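Local coordinates for universal stress protein A-like protein (Arabidopsis thaliana, PDB 2GM3) that binds adenosine monophosphate and belongs to the universal stress protein family, although its precise cellular role is not established, at residues T43-V55 with I99-P112. Sequence-based numbering, arbitrary orientation.
Sequences TSDFKILLLHVQV and IGVGCEAWIKTGDP. With AMP (adenosine monophosphate), chain G.
Two neighbouring parallel strands of the universal stress protein alpha/beta fold pair here, the outermost strand 102-109 against 46-54, joined by a crossover that contains helix 81-99. Eight backbone hydrogen bonds run from Ile48 N to Gly102 O at one end to Gly110 N to Gln54 O at the other; the even-numbered residues 48 to 54 use both N and O on this partner, while Lys47 and Leu49 bond their backbones to strand 6-11 instead. The Trp106 indole lies over strand 46-54 because its CG sits between the backbone N and the carbonyl carbon (chi1 71°). Leu49 CB meets the edge of the Trp106 ring at CZ3 (3.9 Å), Leu50 O stands over one face, and Leu51 CD1 comes obliquely to Trp106 NE1 (3.5 Å); NE1 itself is hydrogen-bonded to Glu119 of helix 112-123. Replacing Trp106 by an alanine is likely to open a gap beside Leu49 and Leu51 and to leave Glu119 without this donor. On the other face, Leu50 CB packs on Ala105 CB (3.7 Å), and the Leu50 side chain also touches Phe92 of helix 81-99. Nearer the strand starts, Lys47 NZ and Glu104 OE2 form a long salt bridge (3.8 Å). At the far end Val53 CG1 presses on Pro112 CA (3.4 Å). Val53 also reads the adenine with its backbone: N donates to AMP N1 (2.9 Å), and AMP N6 donates to Val53 O (2.8 Å), while Pro112 CG packs near N6. This donor-acceptor pair matches adenine's N1 and amino group, so it would be expected to disfavour guanine, whose corresponding edge carries N-H and carbonyl.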
# COMPACT_ATOMS: atom_id res chain seq x y z
N THR A 43 8.67 9.62 14.01
CA THR A 43 9.48 8.42 13.95
C THR A 43 9.19 7.43 15.06
O THR A 43 9.58 6.26 14.97
CB THR A 43 10.98 8.78 13.89
OG1 THR A 43 11.26 9.77 14.88
CG2 THR A 43 11.32 9.37 12.51
N SER A 44 8.50 7.86 16.11
CA SER A 44 8.08 6.92 17.15
C SER A 44 6.70 6.32 16.92
O SER A 44 6.29 5.40 17.64
CB SER A 44 8.23 7.55 18.52
OG SER A 44 9.61 7.73 18.72
N ASP A 45 6.00 6.80 15.88
CA ASP A 45 4.67 6.31 15.56
C ASP A 45 4.72 5.09 14.63
O ASP A 45 3.72 4.43 14.41
CB ASP A 45 3.82 7.47 15.01
CG ASP A 45 3.31 8.40 16.13
OD1 ASP A 45 2.13 8.28 16.53
OD2 ASP A 45 4.09 9.26 16.64
N PHE A 46 5.91 4.78 14.13
CA PHE A 46 6.12 3.68 13.20
C PHE A 46 7.32 2.82 13.59
O PHE A 46 8.30 3.32 14.12
CB PHE A 46 6.29 4.22 11.77
CG PHE A 46 5.07 4.92 11.25
CD1 PHE A 46 4.86 6.26 11.53
CD2 PHE A 46 4.12 4.21 10.54
CE1 PHE A 46 3.72 6.89 11.08
CE2 PHE A 46 2.98 4.83 10.09
CZ PHE A 46 2.77 6.18 10.35
N LYS A 47 7.23 1.53 13.28
CA LYS A 47 8.33 0.60 13.41
C LYS A 47 8.52 -0.14 12.08
O LYS A 47 7.57 -0.68 11.53
CB LYS A 47 8.04 -0.37 14.56
CG LYS A 47 9.12 -1.41 14.77
CD LYS A 47 8.96 -2.20 16.04
CE LYS A 47 10.08 -3.22 16.15
NZ LYS A 47 10.41 -3.55 17.59
N ILE A 48 9.73 -0.16 11.56
CA ILE A 48 9.97 -0.75 10.27
C ILE A 48 10.47 -2.18 10.45
O ILE A 48 11.41 -2.44 11.22
CB ILE A 48 10.96 0.07 9.51
CG1 ILE A 48 10.50 1.54 9.47
CG2 ILE A 48 11.19 -0.51 8.13
CD1 ILE A 48 9.10 1.84 8.85
N LEU A 49 9.82 -3.12 9.76
CA LEU A 49 10.24 -4.51 9.81
C LEU A 49 10.80 -4.85 8.42
O LEU A 49 10.08 -4.89 7.45
CB LEU A 49 9.06 -5.42 10.19
CG LEU A 49 8.35 -5.04 11.48
CD1 LEU A 49 7.07 -5.79 11.60
CD2 LEU A 49 9.22 -5.33 12.69
N LEU A 50 12.12 -5.02 8.33
CA LEU A 50 12.78 -5.20 7.06
C LEU A 50 12.98 -6.67 6.79
O LEU A 50 13.67 -7.34 7.54
CB LEU A 50 14.12 -4.51 7.07
CG LEU A 50 14.14 -2.99 7.20
CD1 LEU A 50 15.43 -2.57 7.77
CD2 LEU A 50 13.91 -2.33 5.75
N LEU A 51 12.35 -7.17 5.73
CA LEU A 51 12.51 -8.56 5.39
C LEU A 51 13.18 -8.72 4.02
O LEU A 51 12.74 -8.14 3.01
CB LEU A 51 11.17 -9.25 5.42
CG LEU A 51 11.12 -10.61 4.73
CD1 LEU A 51 11.79 -11.72 5.53
CD2 LEU A 51 9.65 -10.96 4.48
N HIS A 52 14.24 -9.54 4.00
CA HIS A 52 14.86 -9.97 2.76
C HIS A 52 14.63 -11.43 2.57
O HIS A 52 14.90 -12.24 3.46
CB HIS A 52 16.37 -9.72 2.76
CG HIS A 52 17.05 -10.25 1.54
ND1 HIS A 52 16.85 -9.73 0.29
CD2 HIS A 52 17.92 -11.28 1.39
CE1 HIS A 52 17.57 -10.39 -0.59
NE2 HIS A 52 18.25 -11.33 0.05
N VAL A 53 14.13 -11.81 1.41
CA VAL A 53 14.03 -13.23 1.12
C VAL A 53 15.20 -13.68 0.27
O VAL A 53 15.45 -13.15 -0.79
CB VAL A 53 12.67 -13.61 0.53
CG1 VAL A 53 12.51 -15.13 0.43
CG2 VAL A 53 11.60 -13.08 1.43
N GLN A 54 15.93 -14.66 0.76
CA GLN A 54 17.12 -15.17 0.08
C GLN A 54 16.80 -16.47 -0.69
O GLN A 54 16.10 -17.35 -0.19
CB GLN A 54 18.20 -15.40 1.14
CG GLN A 54 19.57 -15.70 0.67
CD GLN A 54 20.31 -16.61 1.65
OE1 GLN A 54 20.24 -16.44 2.87
NE2 GLN A 54 21.02 -17.60 1.10
N VAL A 55 17.32 -16.55 -1.91
CA VAL A 55 17.13 -17.70 -2.82
C VAL A 55 18.03 -18.88 -2.50
O VAL A 55 18.64 -18.96 -1.44
CB VAL A 55 17.64 -17.34 -4.19
CG1 VAL A 55 18.08 -18.62 -4.96
CG2 VAL A 55 16.61 -16.47 -4.94
N ILE A 99 17.60 8.38 11.04
CA ILE A 99 16.48 9.26 11.33
C ILE A 99 15.73 8.88 12.62
O ILE A 99 14.72 9.50 12.98
CB ILE A 99 15.55 9.36 10.12
CG1 ILE A 99 14.81 8.05 9.88
CG2 ILE A 99 16.35 9.79 8.87
CD1 ILE A 99 13.70 8.21 8.87
N GLY A 100 16.24 7.86 13.31
CA GLY A 100 15.70 7.45 14.61
C GLY A 100 14.41 6.62 14.61
O GLY A 100 13.71 6.57 15.62
N VAL A 101 14.11 5.95 13.50
CA VAL A 101 12.97 5.04 13.43
C VAL A 101 13.41 3.66 13.92
O VAL A 101 14.39 3.11 13.39
CB VAL A 101 12.48 4.82 11.95
CG1 VAL A 101 11.11 4.17 11.92
CG2 VAL A 101 12.46 6.11 11.16
N GLY A 102 12.67 3.08 14.87
CA GLY A 102 12.91 1.71 15.31
C GLY A 102 12.73 0.76 14.11
O GLY A 102 11.86 0.96 13.24
N CYS A 103 13.58 -0.26 14.06
CA CYS A 103 13.48 -1.27 13.04
C CYS A 103 13.92 -2.65 13.52
O CYS A 103 14.64 -2.79 14.50
CB CYS A 103 14.30 -0.88 11.80
SG CYS A 103 16.04 -0.73 12.07
N GLU A 104 13.45 -3.65 12.80
CA GLU A 104 13.90 -5.01 12.94
C GLU A 104 14.15 -5.53 11.55
O GLU A 104 13.34 -5.34 10.66
CB GLU A 104 12.83 -5.85 13.60
CG GLU A 104 12.68 -5.51 15.05
CD GLU A 104 11.97 -6.60 15.84
OE1 GLU A 104 11.07 -7.29 15.30
OE2 GLU A 104 12.32 -6.76 17.02
N ALA A 105 15.26 -6.22 11.36
CA ALA A 105 15.57 -6.70 10.02
C ALA A 105 16.03 -8.14 10.11
O ALA A 105 16.80 -8.50 10.99
CB ALA A 105 16.64 -5.84 9.38
N TRP A 106 15.53 -8.96 9.19
CA TRP A 106 15.96 -10.35 9.15
C TRP A 106 15.80 -10.95 7.77
O TRP A 106 15.20 -10.33 6.85
CB TRP A 106 15.20 -11.16 10.18
CG TRP A 106 13.80 -11.36 9.81
CD1 TRP A 106 13.27 -12.45 9.24
CD2 TRP A 106 12.74 -10.41 9.96
NE1 TRP A 106 11.95 -12.26 9.01
CE2 TRP A 106 11.59 -11.02 9.46
CE3 TRP A 106 12.66 -9.12 10.50
CZ2 TRP A 106 10.32 -10.38 9.46
CZ3 TRP A 106 11.40 -8.49 10.52
CH2 TRP A 106 10.26 -9.12 9.99
N ILE A 107 16.32 -12.16 7.65
CA ILE A 107 16.34 -12.89 6.40
C ILE A 107 15.57 -14.18 6.58
O ILE A 107 15.69 -14.84 7.60
CB ILE A 107 17.80 -13.18 6.01
CG1 ILE A 107 18.49 -11.84 5.69
CG2 ILE A 107 17.84 -14.16 4.81
CD1 ILE A 107 19.99 -11.88 5.42
N LYS A 108 14.75 -14.51 5.58
CA LYS A 108 14.12 -15.81 5.46
C LYS A 108 14.54 -16.41 4.14
O LYS A 108 14.96 -15.70 3.23
CB LYS A 108 12.61 -15.65 5.56
CG LYS A 108 12.11 -15.31 6.96
CD LYS A 108 12.17 -16.52 7.90
CE LYS A 108 11.77 -16.14 9.31
NZ LYS A 108 12.04 -17.26 10.27
N THR A 109 14.44 -17.72 4.01
CA THR A 109 14.83 -18.40 2.78
C THR A 109 13.61 -18.96 2.05
O THR A 109 12.62 -19.35 2.67
CB THR A 109 15.89 -19.51 3.11
OG1 THR A 109 17.00 -18.92 3.79
CG2 THR A 109 16.40 -20.24 1.86
N GLY A 110 13.68 -19.01 0.72
CA GLY A 110 12.68 -19.70 -0.08
C GLY A 110 12.23 -18.83 -1.23
O GLY A 110 12.95 -17.92 -1.64
N ASP A 111 11.03 -19.11 -1.76
CA ASP A 111 10.48 -18.26 -2.83
C ASP A 111 10.01 -16.92 -2.24
O ASP A 111 9.14 -16.88 -1.35
CB ASP A 111 9.38 -18.97 -3.62
CG ASP A 111 8.67 -18.03 -4.60
OD1 ASP A 111 9.29 -17.03 -5.04
OD2 ASP A 111 7.48 -18.25 -4.90
N PRO A 112 10.61 -15.80 -2.71
CA PRO A 112 10.31 -14.49 -2.13
C PRO A 112 8.82 -14.14 -1.96
O PRO A 112 8.43 -13.73 -0.87
CB PRO A 112 11.04 -13.50 -3.06
CG PRO A 112 12.17 -14.29 -3.60
CD PRO A 112 11.62 -15.70 -3.77
P AMP G . 8.13 -6.79 -8.60
O1P AMP G . 8.80 -8.04 -8.67
O2P AMP G . 8.72 -5.73 -9.46
O3P AMP G . 6.68 -6.79 -8.69
O5' AMP G . 8.34 -6.19 -7.14
C5' AMP G . 9.64 -5.84 -6.71
C4' AMP G . 9.55 -5.76 -5.21
O4' AMP G . 9.31 -7.08 -4.60
C3' AMP G . 10.82 -5.26 -4.58
O3' AMP G . 10.81 -3.81 -4.64
C2' AMP G . 10.65 -5.76 -3.15
O2' AMP G . 9.84 -4.83 -2.44
C1' AMP G . 9.92 -7.09 -3.32
N9 AMP G . 10.93 -8.16 -3.46
C8 AMP G . 11.41 -8.71 -4.59
N7 AMP G . 12.31 -9.65 -4.28
C5 AMP G . 12.38 -9.73 -2.94
C6 AMP G . 13.09 -10.50 -2.02
N6 AMP G . 13.96 -11.43 -2.39
N1 AMP G . 12.90 -10.29 -0.73
C2 AMP G . 12.07 -9.38 -0.27
N3 AMP G . 11.36 -8.62 -1.10
C4 AMP G . 11.50 -8.78 -2.43